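Local atomic coordinates of DUF416 domain-containing protein (Shewanella baltica, PDB entry 2Q9R), a protein that is of unknown function, belongs to the DUF416 family and folds into an all-helical domain that carries bound benzoic acid in this crystal. Residues 163-168 and 181-186; 106-111 and 115-120. One frame throughout, in Å; residues are numbered along the deposited sequence. Where two conformers were deposited one is given.

Contact 1: residues 163-168 and 181-186; sequences NSLLEI and KGLRKD
Leu183 carries the contact between residues 163-168 and 181-186, reaching across from helix 177-190 to meet Leu165 and Ile168 on helix 153-170. The packing is entirely apolar and modest in extent, 110 Å² of surface summed over both sides. Its main part is a leucine pair. Leu165 CD1 lies 3.8 Å from Leu183 CD1 and is nearly as close to Leu183 CD2, at 4.0 Å, so a single methyl of Leu165 rests against the fork of the opposite side chain. The CB of Leu165 leaves its helix to one side of the partner, but with CG trans to the backbone N (chi1 -178°) the branch swings back and CD1 closes the remaining gap. Leu183, in contrast, already starts out facing the other helix.

The second part of the packing is a single touch. Ile168 CG2 stands 4.0 Å from Leu183 CD2, and the two side chains pass one another in opposite senses. Because Ile168 was modelled in two conformers, this touch is less certain than the leucine pair. Leu183 thus lies against residues one helical turn apart, while the backbones stay well separated, 8.3 Å between the CA atoms of Leu165 and Leu183.

Polar and charged groups turn to other partners. Arg184 forms a salt bridge with Glu55 and a cation-pi interaction with Trp58, and Asp186 OD2 is hydrogen-bonded to a glycerol probably derived from the crystallisation liquor. Helix 17-42 packs against both leucines: Leu165 touches Phe23, Ala26 and Leu27, and Leu183 touches Leu22. Consecutive helices running in roughly opposite directions, joined by a loop and touching through a few aliphatic side chains, form a helical hairpin, here the last one of this all-helical domain.

Contact 2: residues 106-111 and 115-120; sequences LGAIQG and EDIVNI. With SO4 (sulfate ion), chain C.
Ala108 presses its methyl group onto two consecutive residues of the next helix, Asp116 and Ile117. Its CB lies 3.5 Å from Ile117 CG1 and 3.7 Å from Asp116 CB. The small alanine lets the two backbones come close, with 5.8 Å between the CA atoms of Ala108 and Asp116.

Conformation decides what each partner presents. The CB of Ile117 leaves to one side of the facing helix, yet CG1, opposite the carbonyl carbon (chi1 -59°), turns in over the Ala108 methyl. Its methylene makes the touch, and CD1 continues past in an extended line. Asp116 starts out facing Ala108 but offers only its CB there; the carboxylate bends away from the alanine methyl, so the residue takes part through its aliphatic CB alone.

Away from this seam, Gln110 stretches out fully, with CG trans to the backbone N (chi1 -177°) and the chain extended beyond it. This brings NE2 to 2.7 Å from O3 of a sulfate ion, in a moderately bent hydrogen bond with an N-H...O angle of 155°. The same amide nitrogen also donates to Asp71 OD1, and the two bonds would restrain the rotation of the amide. The sulfate, probably from the crystallisation liquor, is further held by the backbone N atoms of Ile70 and Asp71 at the start of helix 70-79.

The short helix 114-118 folds back on the end of helix 92-111 after a tight turn. Helix 17-42 covers Ile117 through Leu17, Lys20 and Ala24, while Leu106 of the longer helix packs on helices 47-62 and 70-79.

Both contacts join helices adjacent in sequence, and contact 2 closes before contact 1 opens; their centres lie about 19 Å apart, with nearest atoms about 8 Å apart. Contact 2 is the more buried and brings the backbones closer, through an alanine, whereas contact 1 is partly buried and spans a wider gap with branched aliphatic chains. Neither carries a polar bond between its segments: contact 1 is leucine and isoleucine throughout, while contact 2 enlists the CB of an aspartate. The two seams share helix 17-42, which packs on side chains of both. Arg184 and Asp186 by contact 1 and Gln110 by contact 2 work outward instead, toward neighbouring helices and small molecules, glycerol and sulfate respectively.

Contact 1: residues 163-168 and 181-186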
loop_
_atom_site.group_PDB
_atom_site.type_symbol
_atom_site.label_atom_id
_atom_site.label_comp_id
_atom_site.label_asym_id
_atom_site.label_seq_id
_atom_site.Cartn_x
_atom_site.Cartn_y
_atom_site.Cartn_z
ATOM N N ASN A 163 4.148 13.342 -9.785
ATOM C CA ASN A 163 3.535 14.385 -10.604
ATOM C C ASN A 163 3.259 15.677 -9.861
ATOM O O ASN A 163 3.515 16.770 -10.373
ATOM C CB ASN A 163 2.252 13.865 -11.287
ATOM C CG ASN A 163 2.569 13.206 -12.604
ATOM O OD1 ASN A 163 2.663 13.881 -13.622
ATOM N ND2 ASN A 163 2.815 11.897 -12.580
ATOM N N SER A 164 2.690 15.535 -8.678
ATOM C CA SER A 164 2.380 16.681 -7.830
ATOM C C SER A 164 3.641 17.441 -7.421
ATOM O O SER A 164 3.656 18.659 -7.389
ATOM C CB SER A 164 1.642 16.213 -6.590
ATOM O OG SER A 164 0.308 15.894 -6.921
ATOM N N LEU A 165 4.685 16.707 -7.095
ATOM C CA LEU A 165 5.979 17.301 -6.795
ATOM C C LEU A 165 6.526 18.059 -8.014
ATOM O O LEU A 165 7.063 19.166 -7.894
ATOM C CB LEU A 165 6.962 16.199 -6.392
ATOM C CG LEU A 165 8.370 16.580 -5.977
ATOM C CD1 LEU A 165 8.367 17.523 -4.730
ATOM C CD2 LEU A 165 9.174 15.279 -5.711
ATOM N N LEU A 166 6.398 17.470 -9.197
ATOM C CA LEU A 166 6.911 18.122 -10.400
ATOM C C LEU A 166 6.150 19.417 -10.688
ATOM O O LEU A 166 6.765 20.455 -11.042
ATOM C CB LEU A 166 6.830 17.191 -11.608
ATOM C CG LEU A 166 7.271 17.712 -12.979
ATOM C CD1 LEU A 166 8.677 18.260 -12.919
ATOM C CD2 LEU A 166 7.164 16.602 -14.028
ATOM N N GLU A 167 4.826 19.350 -10.550
ATOM C CA GLU A 167 3.964 20.499 -10.786
ATOM C C GLU A 167 4.258 21.679 -9.900
ATOM O O GLU A 167 4.203 22.798 -10.363
ATOM C CB GLU A 167 2.495 20.128 -10.580
ATOM C CG GLU A 167 1.934 19.256 -11.666
ATOM C CD GLU A 167 0.562 18.722 -11.304
ATOM O OE1 GLU A 167 -0.019 19.209 -10.304
ATOM O OE2 GLU A 167 0.072 17.827 -12.023
ATOM N N ILE A 168 4.497 21.449 -8.617
ATOM C CA ILE A 168 4.772 22.574 -7.735
ATOM C C ILE A 168 6.144 23.192 -8.053
ATOM O O ILE A 168 6.285 24.428 -8.071
ATOM C CB ILE A 168 4.514 22.262 -6.232
ATOM C CG1 ILE A 168 4.684 23.533 -5.391
ATOM C CG2 ILE A 168 5.347 21.085 -5.712
ATOM C CD1 ILE A 168 3.775 23.580 -4.137
ATOM N N LYS A 181 11.718 24.594 2.026
ATOM C CA LYS A 181 11.238 24.313 3.384
ATOM C C LYS A 181 9.915 23.600 3.399
ATOM O O LYS A 181 9.720 22.697 4.203
ATOM C CB LYS A 181 11.129 25.595 4.246
ATOM C CG LYS A 181 10.075 25.510 5.440
ATOM C CD LYS A 181 10.120 26.716 6.443
ATOM N N GLY A 182 8.988 24.040 2.563
ATOM C CA GLY A 182 7.645 23.495 2.584
ATOM C C GLY A 182 7.594 22.066 2.087
ATOM O O GLY A 182 6.869 21.241 2.621
ATOM N N LEU A 183 8.358 21.772 1.053
ATOM C CA LEU A 183 8.413 20.414 0.545
ATOM C C LEU A 183 9.064 19.488 1.580
ATOM O O LEU A 183 8.555 18.415 1.854
ATOM C CB LEU A 183 9.127 20.357 -0.809
ATOM C CG LEU A 183 8.330 20.953 -1.967
ATOM C CD1 LEU A 183 9.222 20.911 -3.190
ATOM C CD2 LEU A 183 7.005 20.244 -2.210
ATOM N N ARG A 184 10.147 19.929 2.185
ATOM C CA ARG A 184 10.826 19.113 3.180
ATOM C C ARG A 184 9.909 18.806 4.346
ATOM O O ARG A 184 9.824 17.650 4.785
ATOM C CB ARG A 184 12.053 19.822 3.692
ATOM C CG ARG A 184 12.869 19.046 4.723
ATOM C CD ARG A 184 13.768 20.005 5.459
ATOM N NE ARG A 184 15.028 19.408 5.858
ATOM C CZ ARG A 184 15.331 18.924 7.059
ATOM N NH1 ARG A 184 14.443 18.952 8.064
ATOM N NH2 ARG A 184 16.564 18.411 7.252
ATOM N N LYS A 185 9.251 19.845 4.852
ATOM C CA LYS A 185 8.323 19.703 5.979
ATOM C C LYS A 185 7.175 18.781 5.628
ATOM O O LYS A 185 6.837 17.902 6.409
ATOM C CB LYS A 185 7.821 21.087 6.418
ATOM C CG LYS A 185 6.788 21.071 7.546
ATOM C CD LYS A 185 6.643 22.462 8.209
ATOM C CE LYS A 185 5.299 23.158 7.836
ATOM N NZ LYS A 185 4.057 22.504 8.383
ATOM N N ASP A 186 6.592 18.949 4.445
ATOM C CA ASP A 186 5.524 18.056 3.995
ATOM C C ASP A 186 5.956 16.583 3.992
ATOM O O ASP A 186 5.222 15.748 4.491
ATOM C CB ASP A 186 5.015 18.420 2.583
ATOM C CG ASP A 186 4.206 19.738 2.540
ATOM O OD1 ASP A 186 3.764 20.249 3.614
ATOM O OD2 ASP A 186 4.008 20.258 1.404
#

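Contact 2: residues 106-111 and 115-120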
loop_
_atom_site.group_PDB
_atom_site.type_symbol
_atom_site.label_atom_id
_atom_site.label_comp_id
_atom_site.label_asym_id
_atom_site.label_seq_id
_atom_site.Cartn_x
_atom_site.Cartn_y
_atom_site.Cartn_z
ATOM N N LEU A 106 24.205 12.940 -4.523
ATOM C CA LEU A 106 25.411 13.637 -4.109
ATOM C C LEU A 106 26.468 13.561 -5.202
ATOM O O LEU A 106 27.132 14.549 -5.493
ATOM C CB LEU A 106 25.989 13.038 -2.835
ATOM C CG LEU A 106 25.501 13.523 -1.480
ATOM C CD1 LEU A 106 25.997 12.578 -0.388
ATOM C CD2 LEU A 106 25.972 14.947 -1.231
ATOM N N GLY A 107 26.610 12.396 -5.825
ATOM C CA GLY A 107 27.582 12.248 -6.912
ATOM C C GLY A 107 27.250 13.103 -8.121
ATOM O O GLY A 107 28.141 13.658 -8.752
ATOM N N ALA A 108 25.963 13.235 -8.417
ATOM C CA ALA A 108 25.489 14.033 -9.548
ATOM C C ALA A 108 25.697 15.534 -9.323
ATOM O O ALA A 108 26.107 16.244 -10.232
ATOM C CB ALA A 108 24.035 13.726 -9.832
ATOM N N ILE A 109 25.433 15.988 -8.097
ATOM C CA ILE A 109 25.684 17.353 -7.639
ATOM C C ILE A 109 27.152 17.700 -7.783
ATOM O O ILE A 109 27.506 18.781 -8.248
ATOM C CB ILE A 109 25.211 17.516 -6.158
ATOM C CG1 ILE A 109 23.684 17.583 -6.119
ATOM C CG2 ILE A 109 25.789 18.756 -5.490
ATOM C CD1 ILE A 109 23.078 17.083 -4.858
ATOM N N GLN A 110 28.008 16.756 -7.411
ATOM C CA GLN A 110 29.445 16.960 -7.471
ATOM C C GLN A 110 29.906 17.117 -8.922
ATOM O O GLN A 110 30.728 17.979 -9.220
ATOM C CB GLN A 110 30.149 15.782 -6.789
ATOM C CG GLN A 110 31.637 15.873 -6.709
ATOM C CD GLN A 110 32.243 14.692 -5.958
ATOM O OE1 GLN A 110 32.041 13.535 -6.328
ATOM N NE2 GLN A 110 32.990 14.984 -4.894
ATOM N N GLY A 111 29.362 16.291 -9.814
ATOM C CA GLY A 111 29.714 16.319 -11.233
ATOM C C GLY A 111 28.808 17.146 -12.138
ATOM O O GLY A 111 28.984 17.135 -13.351
ATOM N N GLU A 115 21.517 14.219 -15.858
ATOM C CA GLU A 115 20.895 12.918 -16.170
ATOM C C GLU A 115 20.674 12.100 -14.906
ATOM O O GLU A 115 19.580 11.570 -14.677
ATOM C CB GLU A 115 21.754 12.094 -17.155
ATOM C CG GLU A 115 21.382 12.227 -18.645
ATOM N N ASP A 116 21.719 11.997 -14.086
ATOM C CA ASP A 116 21.638 11.172 -12.888
ATOM C C ASP A 116 20.615 11.679 -11.877
ATOM O O ASP A 116 20.040 10.896 -11.097
ATOM C CB ASP A 116 22.982 11.126 -12.190
ATOM C CG ASP A 116 24.018 10.327 -12.948
ATOM O OD1 ASP A 116 23.757 9.880 -14.096
ATOM O OD2 ASP A 116 25.101 10.164 -12.361
ATOM N N ILE A 117 20.458 12.998 -11.842
ATOM C CA ILE A 117 19.507 13.630 -10.947
ATOM C C ILE A 117 18.113 13.262 -11.416
ATOM O O ILE A 117 17.315 12.840 -10.625
ATOM C CB ILE A 117 19.660 15.181 -10.883
ATOM C CG1 ILE A 117 21.071 15.572 -10.425
ATOM C CG2 ILE A 117 18.587 15.770 -9.959
ATOM C CD1 ILE A 117 21.394 17.065 -10.518
ATOM N N VAL A 118 17.848 13.431 -12.704
ATOM C CA VAL A 118 16.585 13.085 -13.325
ATOM C C VAL A 118 16.285 11.601 -13.048
ATOM O O VAL A 118 15.198 11.290 -12.670
ATOM C CB VAL A 118 16.578 13.371 -14.890
ATOM C CG1 VAL A 118 15.397 12.670 -15.594
ATOM C CG2 VAL A 118 16.617 14.911 -15.218
ATOM N N ASN A 119 17.271 10.721 -13.203
ATOM C CA ASN A 119 17.059 9.272 -12.987
ATOM C C ASN A 119 16.737 8.818 -11.569
ATOM O O ASN A 119 16.367 7.663 -11.369
ATOM C CB ASN A 119 18.241 8.456 -13.527
ATOM C CG ASN A 119 18.170 8.287 -15.045
ATOM O OD1 ASN A 119 17.113 8.528 -15.660
ATOM N ND2 ASN A 119 19.292 7.886 -15.662
ATOM N N ILE A 120 16.839 9.720 -10.591
ATOM C CA ILE A 120 16.348 9.429 -9.259
ATOM C C ILE A 120 14.874 9.167 -9.340
ATOM O O ILE A 120 14.319 8.414 -8.490
ATOM C CB ILE A 120 16.634 10.584 -8.227
ATOM C CG1 ILE A 120 18.154 10.753 -7.968
ATOM C CG2 ILE A 120 15.883 10.363 -6.943
ATOM C CD1 ILE A 120 18.956 9.477 -7.817
HETATM S S SO4 C . 34.297 17.250 -2.571
HETATM O O1 SO4 C . 35.661 17.679 -2.245
HETATM O O2 SO4 C . 33.340 18.192 -1.963
HETATM O O3 SO4 C . 34.049 17.296 -4.023
HETATM O O4 SO4 C . 34.181 15.886 -2.027
#